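Local structure of spherulin-4 (5C5G) at residues A[47-52]-A[91-96]; A[51-55]-A[99-103]; A[4-10]-A[248-254]. The protein is a fungal glycoside hydrolase with a (beta/alpha) barrel fold that probably cleaves galactosaminogalactan, the polysaccharide whose biosynthesis requires Sph3 in a related Aspergillus. One frame throughout, in Å; residues are numbered along the deposited sequence.

Contact 1: residues A[47-52]-A[91-96]; sequences GPGPEA and RDIETY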
# COMPACT_ATOMS: atom_id res chain seq x y z
N GLY A 47 4.25 -12.88 0.53
CA GLY A 47 3.05 -13.64 0.24
C GLY A 47 2.44 -14.15 1.52
O GLY A 47 2.93 -13.84 2.60
N PRO A 48 1.40 -14.97 1.40
CA PRO A 48 0.68 -15.43 2.58
C PRO A 48 1.38 -16.58 3.29
O PRO A 48 0.92 -16.98 4.37
CB PRO A 48 -0.68 -15.86 2.00
CG PRO A 48 -0.35 -16.27 0.59
CD PRO A 48 0.73 -15.33 0.14
N GLY A 49 2.48 -17.07 2.74
CA GLY A 49 3.23 -18.16 3.34
C GLY A 49 2.82 -19.50 2.76
O GLY A 49 1.90 -19.60 1.95
N PRO A 50 3.49 -20.56 3.19
CA PRO A 50 3.33 -21.87 2.57
C PRO A 50 2.12 -22.65 3.04
O PRO A 50 1.88 -23.74 2.53
CB PRO A 50 4.61 -22.59 3.00
CG PRO A 50 4.99 -21.97 4.29
CD PRO A 50 4.61 -20.52 4.15
N GLU A 51 1.39 -22.15 4.04
CA GLU A 51 0.22 -22.85 4.58
C GLU A 51 -1.04 -22.02 4.38
O GLU A 51 -0.98 -20.90 3.93
CB GLU A 51 0.43 -23.16 6.07
CG GLU A 51 1.65 -24.00 6.33
CD GLU A 51 1.80 -24.41 7.77
OE1 GLU A 51 0.94 -24.07 8.62
OE2 GLU A 51 2.80 -25.07 8.05
N ALA A 52 -2.17 -22.60 4.74
CA ALA A 52 -3.46 -21.95 4.51
C ALA A 52 -3.65 -20.74 5.41
O ALA A 52 -4.40 -19.82 5.05
CB ALA A 52 -4.59 -22.94 4.72
N ARG A 91 -2.62 -18.87 -6.66
CA ARG A 91 -2.61 -19.62 -5.40
C ARG A 91 -2.49 -18.65 -4.23
O ARG A 91 -3.19 -18.78 -3.22
CB ARG A 91 -1.47 -20.64 -5.36
CG ARG A 91 -1.34 -21.36 -4.02
CD ARG A 91 -0.41 -20.64 -3.05
NE ARG A 91 -0.39 -21.32 -1.76
CZ ARG A 91 0.14 -20.79 -0.66
NH1 ARG A 91 0.11 -21.48 0.47
NH2 ARG A 91 0.71 -19.60 -0.70
N ASP A 92 -1.63 -17.65 -4.35
CA ASP A 92 -1.45 -16.72 -3.25
C ASP A 92 -2.71 -15.88 -3.03
O ASP A 92 -3.13 -15.66 -1.89
CB ASP A 92 -0.23 -15.81 -3.48
CG ASP A 92 1.08 -16.53 -3.33
OD1 ASP A 92 1.12 -17.66 -2.79
OD2 ASP A 92 2.11 -15.95 -3.74
N ILE A 93 -3.32 -15.39 -4.11
CA ILE A 93 -4.56 -14.62 -3.98
C ILE A 93 -5.61 -15.46 -3.26
O ILE A 93 -6.28 -14.98 -2.33
CB ILE A 93 -5.10 -14.23 -5.37
CG1 ILE A 93 -4.14 -13.27 -6.09
CG2 ILE A 93 -6.48 -13.59 -5.23
CD1 ILE A 93 -4.47 -13.08 -7.57
N GLU A 94 -5.78 -16.69 -3.71
CA GLU A 94 -6.80 -17.58 -3.16
C GLU A 94 -6.52 -17.95 -1.71
O GLU A 94 -7.44 -18.19 -0.94
CB GLU A 94 -6.94 -18.82 -4.03
CG GLU A 94 -7.58 -18.45 -5.37
CD GLU A 94 -7.77 -19.61 -6.30
OE1 GLU A 94 -7.21 -20.70 -6.02
OE2 GLU A 94 -8.49 -19.44 -7.31
N THR A 95 -5.26 -18.01 -1.34
CA THR A 95 -4.88 -18.32 0.04
C THR A 95 -5.37 -17.20 0.95
O THR A 95 -6.05 -17.44 1.94
CB THR A 95 -3.35 -18.52 0.15
OG1 THR A 95 -2.96 -19.64 -0.66
CG2 THR A 95 -2.95 -18.82 1.58
N TYR A 96 -5.05 -15.95 0.62
CA TYR A 96 -5.58 -14.83 1.40
C TYR A 96 -7.10 -14.85 1.43
O TYR A 96 -7.72 -14.62 2.48
CB TYR A 96 -5.14 -13.49 0.82
CG TYR A 96 -3.71 -13.07 1.05
CD1 TYR A 96 -3.21 -12.80 2.31
CD2 TYR A 96 -2.85 -12.93 -0.03
CE1 TYR A 96 -1.91 -12.39 2.50
CE2 TYR A 96 -1.55 -12.53 0.13
CZ TYR A 96 -1.07 -12.25 1.41
OH TYR A 96 0.21 -11.85 1.64
O HOH W 1 -6.17 -19.99 3.08
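Arg91 makes the direct polar link between helix 86-103 and the loop 47-52. Its guanidinium holds the carbonyl of Gly49 end-on: NH1 lies 3.0 Å and NH2 2.9 Å from Gly49 O, and the oxygen sits only 9° out of the guanidinium plane. Sharing one acceptor leaves both bonds well short of straight. NH2 also donates a straighter hydrogen bond to Asp92 OD1, which is part of a salt bridge and lies in the guanidinium plane, while Thr95 OG1 covers one face. These contacts fix the rotation of the guanidinium. With CG anti to the backbone N (chi1 175°), one bend at chi2 brings the end of the arginine to the loop. The other carboxylate oxygen, Asp92 OD2, pairs with Arg84, so the aspartate ties two arginines together.

Apolar packing centres on Pro48. Its CB stands over the middle of the Tyr96 ring, 3.7 Å from the centroid and 13° off the normal, a clear CH-pi contact. The proline CD reaches Tyr96 CE2 at 3.6 Å, and CG lies against Thr95 CG2 at 3.8 Å. The threonine methyl also faces the carbonyl of Glu51.

A water extends the polar contact: it donates to Ala52 O and to Thr95 O, 2.7 and 2.8 Å away. Gly47 and Gly49 have positive phi values, backbone angles that leave no room for a CB beside the preceding carbonyl O and the CD of the following proline, Pro48 or Pro50.

Within the barrel, the loop follows strand 38-42 and leads to helix 56-66. Tyr96 OH bonds to the backbone O of Tyr76, an N-acetylgalactosamine-binding residue on strand 71-78, and its ring packs on Ile113 of strand 112-116, so the helix face that receives Pro48 also rests on two barrel strands.

Contact 2: residues A[51-55]-A[99-103]; sequences EALPD and WPTQS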
# COMPACT_ATOMS: atom_id res chain seq x y z
N GLU A 51 1.39 -22.15 4.04
CA GLU A 51 0.22 -22.85 4.58
C GLU A 51 -1.04 -22.02 4.38
O GLU A 51 -0.98 -20.90 3.93
CB GLU A 51 0.43 -23.16 6.07
CG GLU A 51 1.65 -24.00 6.33
CD GLU A 51 1.80 -24.41 7.77
OE1 GLU A 51 0.94 -24.07 8.62
OE2 GLU A 51 2.80 -25.07 8.05
N ALA A 52 -2.17 -22.60 4.74
CA ALA A 52 -3.46 -21.95 4.51
C ALA A 52 -3.65 -20.74 5.41
O ALA A 52 -4.40 -19.82 5.05
CB ALA A 52 -4.59 -22.94 4.72
N LEU A 53 -3.00 -20.73 6.56
CA LEU A 53 -3.05 -19.61 7.48
C LEU A 53 -1.65 -19.17 7.84
O LEU A 53 -0.71 -19.95 7.75
CB LEU A 53 -3.79 -20.00 8.76
CG LEU A 53 -5.26 -20.33 8.54
CD1 LEU A 53 -5.85 -20.87 9.82
CD2 LEU A 53 -6.05 -19.12 8.09
N PRO A 54 -1.49 -17.90 8.21
CA PRO A 54 -0.20 -17.41 8.68
C PRO A 54 -0.01 -17.80 10.14
O PRO A 54 -0.84 -18.52 10.71
CB PRO A 54 -0.34 -15.90 8.52
CG PRO A 54 -1.78 -15.67 8.83
CD PRO A 54 -2.52 -16.86 8.27
N ASP A 55 1.09 -17.37 10.75
CA ASP A 55 1.40 -17.84 12.09
C ASP A 55 0.50 -17.21 13.16
O ASP A 55 -0.34 -16.37 12.86
CB ASP A 55 2.91 -17.73 12.38
CG ASP A 55 3.38 -16.32 12.69
OD1 ASP A 55 2.59 -15.44 13.09
OD2 ASP A 55 4.61 -16.11 12.58
N TRP A 99 -8.66 -17.16 3.96
CA TRP A 99 -8.35 -16.96 5.37
C TRP A 99 -9.56 -16.98 6.32
O TRP A 99 -9.53 -17.66 7.33
CB TRP A 99 -7.54 -15.67 5.57
CG TRP A 99 -6.07 -15.79 5.35
CD1 TRP A 99 -5.37 -16.90 4.99
CD2 TRP A 99 -5.10 -14.75 5.53
NE1 TRP A 99 -4.02 -16.62 4.93
CE2 TRP A 99 -3.83 -15.30 5.26
CE3 TRP A 99 -5.19 -13.40 5.90
CZ2 TRP A 99 -2.65 -14.55 5.37
CZ3 TRP A 99 -4.03 -12.66 6.00
CH2 TRP A 99 -2.78 -13.24 5.74
N PRO A 100 -10.63 -16.21 6.03
CA PRO A 100 -11.72 -16.16 7.01
C PRO A 100 -12.46 -17.48 7.12
O PRO A 100 -12.90 -17.84 8.21
CB PRO A 100 -12.64 -15.05 6.47
CG PRO A 100 -12.22 -14.85 5.06
CD PRO A 100 -10.77 -15.18 4.99
N THR A 101 -12.57 -18.23 6.02
CA THR A 101 -13.25 -19.52 6.08
C THR A 101 -12.34 -20.60 6.69
O THR A 101 -12.78 -21.42 7.48
CB THR A 101 -13.76 -19.96 4.71
OG1 THR A 101 -12.71 -19.91 3.75
CG2 THR A 101 -14.86 -19.05 4.25
N GLN A 102 -11.05 -20.57 6.35
CA GLN A 102 -10.10 -21.54 6.89
C GLN A 102 -9.95 -21.39 8.40
O GLN A 102 -9.70 -22.37 9.10
CB GLN A 102 -8.74 -21.39 6.22
CG GLN A 102 -8.74 -21.87 4.78
CD GLN A 102 -8.53 -23.36 4.65
OE1 GLN A 102 -8.31 -24.06 5.64
NE2 GLN A 102 -8.60 -23.85 3.43
N SER A 103 -10.07 -20.16 8.90
CA SER A 103 -9.90 -19.88 10.32
C SER A 103 -11.21 -19.85 11.10
O SER A 103 -11.19 -19.84 12.32
CB SER A 103 -9.23 -18.52 10.49
OG SER A 103 -10.06 -17.48 10.03
O HOH W 2 -1.56 -18.21 4.76
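Pro54 lies over one face of the Trp99 indole, joining a beta-alpha loop of the TIM barrel to the C-terminal part of helix 86-103. The proline CD is 3.4 Å above the ring plane, offset toward the rim, and comes within 3.6 Å of Trp99 CE2. Its CG makes an off-centre CH-pi contact with the six-membered ring, 29° from the normal. Beside it, Leu53 CD2 touches Trp99 CD1 at 3.9 Å and also meets the CB atoms of Gln102 and Ser103, while Ala52 CB rests against the amide end of Gln102. Leu53 CG lies beside the backbone N (chi1 -65°), an orientation that carries its end to the helix although its CB bond does not point there.

Further out, Ile62 of helix 56-66 touches Trp99, whose ring also meets Tyr96 edge-to-face. Asp55, the N-cap of helix 56-66, bonds through OD1 to the backbone N of Tyr58 and so ties the loop's end to that helix. On the other segment, Ser103 N and OG reach Trp99 O from opposite faces of its carbonyl plane. At the indole edge, in the ring plane, a water accepts from Trp99 NE1 at 2.9 Å and donates to Glu51 O at 2.9 Å.

Contact 3: residues A[4-10]-A[248-254]; sequences MGPKSKV and FVDLMAS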
# COMPACT_ATOMS: atom_id res chain seq x y z
N MSE A 4 -4.66 22.11 3.18
CA MSE A 4 -3.71 21.10 2.76
C MSE A 4 -4.02 20.50 1.40
O MSE A 4 -3.27 19.64 0.92
CB MSE A 4 -3.67 19.99 3.79
CG MSE A 4 -3.07 20.43 5.10
SE MSE A 4 -1.18 20.81 5.00
CE MSE A 4 -0.51 18.99 4.73
N GLY A 5 -5.09 20.94 0.76
CA GLY A 5 -5.44 20.40 -0.55
C GLY A 5 -6.15 19.07 -0.43
O GLY A 5 -6.67 18.69 0.63
N PRO A 6 -6.22 18.33 -1.54
CA PRO A 6 -6.99 17.09 -1.54
C PRO A 6 -6.52 16.10 -0.47
O PRO A 6 -5.32 15.97 -0.24
CB PRO A 6 -6.73 16.51 -2.93
CG PRO A 6 -6.21 17.63 -3.76
CD PRO A 6 -5.59 18.62 -2.84
N LYS A 7 -7.47 15.45 0.18
CA LYS A 7 -7.16 14.41 1.13
C LYS A 7 -6.59 13.19 0.43
O LYS A 7 -6.96 12.85 -0.71
CB LYS A 7 -8.44 14.03 1.88
CG LYS A 7 -8.20 13.29 3.18
CD LYS A 7 -8.27 14.24 4.38
CE LYS A 7 -8.17 13.48 5.70
NZ LYS A 7 -9.48 13.00 6.23
N SER A 8 -5.69 12.52 1.13
CA SER A 8 -5.09 11.27 0.69
C SER A 8 -5.26 10.22 1.77
O SER A 8 -5.40 10.52 2.97
CB SER A 8 -3.62 11.45 0.39
OG SER A 8 -3.44 12.36 -0.69
N LYS A 9 -5.21 8.97 1.34
CA LYS A 9 -5.13 7.83 2.23
C LYS A 9 -3.71 7.66 2.72
O LYS A 9 -2.76 7.90 1.97
CB LYS A 9 -5.55 6.57 1.50
CG LYS A 9 -6.96 6.64 0.93
CD LYS A 9 -7.28 5.44 0.05
CE LYS A 9 -8.68 5.54 -0.57
NZ LYS A 9 -8.87 6.80 -1.34
N VAL A 10 -3.57 7.20 3.95
CA VAL A 10 -2.27 6.78 4.45
C VAL A 10 -2.00 5.36 3.96
O VAL A 10 -2.76 4.43 4.28
CB VAL A 10 -2.21 6.85 5.99
CG1 VAL A 10 -0.92 6.27 6.51
CG2 VAL A 10 -2.38 8.30 6.47
N PHE A 248 3.44 12.78 10.67
CA PHE A 248 3.01 12.53 9.31
C PHE A 248 1.51 12.24 9.25
O PHE A 248 0.80 12.84 8.46
CB PHE A 248 3.83 11.36 8.72
CG PHE A 248 3.24 10.76 7.48
CD1 PHE A 248 3.02 11.51 6.34
CD2 PHE A 248 2.88 9.43 7.47
CE1 PHE A 248 2.45 10.93 5.22
CE2 PHE A 248 2.32 8.86 6.34
CZ PHE A 248 2.10 9.61 5.22
N VAL A 249 1.03 11.33 10.09
CA VAL A 249 -0.38 11.00 10.03
C VAL A 249 -1.24 12.20 10.46
O VAL A 249 -2.29 12.45 9.88
CB VAL A 249 -0.71 9.74 10.82
CG1 VAL A 249 -2.20 9.42 10.70
CG2 VAL A 249 0.11 8.58 10.29
N ASP A 250 -0.78 12.98 11.44
CA ASP A 250 -1.50 14.19 11.83
C ASP A 250 -1.66 15.14 10.63
O ASP A 250 -2.69 15.77 10.45
CB ASP A 250 -0.78 14.95 12.96
CG ASP A 250 -0.95 14.31 14.33
OD1 ASP A 250 -1.78 13.40 14.49
OD2 ASP A 250 -0.25 14.76 15.27
N LEU A 251 -0.61 15.25 9.82
CA LEU A 251 -0.67 16.12 8.66
C LEU A 251 -1.59 15.55 7.59
O LEU A 251 -2.26 16.29 6.87
CB LEU A 251 0.73 16.31 8.07
CG LEU A 251 1.63 17.18 8.94
CD1 LEU A 251 3.08 17.00 8.51
CD2 LEU A 251 1.21 18.66 8.85
N MSE A 252 -1.64 14.24 7.49
CA MSE A 252 -2.58 13.59 6.57
C MSE A 252 -4.02 13.82 7.02
O MSE A 252 -4.92 13.89 6.18
CB MSE A 252 -2.25 12.11 6.43
CG MSE A 252 -0.87 11.90 5.79
SE MSE A 252 -0.89 12.17 3.85
CE MSE A 252 -1.74 10.50 3.39
N ALA A 253 -4.24 13.98 8.33
CA ALA A 253 -5.56 14.23 8.89
C ALA A 253 -5.98 15.69 8.78
O ALA A 253 -7.13 16.01 9.03
CB ALA A 253 -5.57 13.83 10.35
N SER A 254 -5.05 16.56 8.39
CA SER A 254 -5.26 18.01 8.36
C SER A 254 -5.82 18.50 7.02
O SER A 254 -5.84 17.77 6.03
CB SER A 254 -3.94 18.70 8.65
OG SER A 254 -3.50 18.39 9.97
OXT SER A 254 -6.26 19.66 6.94
O HOH W 3 -6.93 21.16 4.79
O HOH W 4 -4.40 13.34 3.56
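This is a mainly apolar, water-bridged contact between the two ends of the chain, where the N-terminal lead and the start of the first barrel strand, 9-13, pack on the last helix, 245-252. Val10 supplies the inner part: its CG2 reaches Met252 CB at 3.8 Å, and CG1 approaches Phe248 CE2 at 4.2 Å. Met252, a selenomethionine, bends at chi2 and chi3 and brings its CE to 3.7 Å from Ser8 CB, close beside the carbonyl of Lys9. Lys7 passes the helix end with its aliphatic part, CE lying 3.3 Å from Met252 O. At the outer end, selenomethionine Met4 rests its CG on Ser254 CB, 4.0 Å away, and turns CE toward Leu251.

Two waters carry polar links. One accepts from Ser8 N at 2.9 Å and donates to Met252 O at 2.7 Å; the other accepts from Met4 N and donates to the terminal oxygen Ser254 OXT at 2.7 Å. Arg222 of helix 212-224 bonds to Gly5 O, Pro6 O and Ser254 O, gathering both segments.

Apolar side chains of Val10, Phe248 and Met252 make the direct contact, while water and Arg222, whose charge would probably favour the C-terminal carboxylate, link backbone atoms of the two segments.

Contacts 1 and 2 are neighbours, their centres 8 Å apart. They share Glu51 and Ala52 and use successive parts of helix 86-103, so the loop between strand 38-42 and helix 56-66 runs along that helix; Pro48 CB and Trp99 CZ2, 4.1 Å apart, connect them directly. Contact 3 lies on the opposite side of the chain's centre, 33 and 34 Å from the other two between centres and about 17 Å at the nearest atoms. Its segments come first and last in the chain, enclosing the other two in sequence. Contact 3 therefore packs the barrel's first strand against its final helix, whereas contacts 1 and 2 hold a loop nearer the sugar-binding residues Tyr15 and Tyr76.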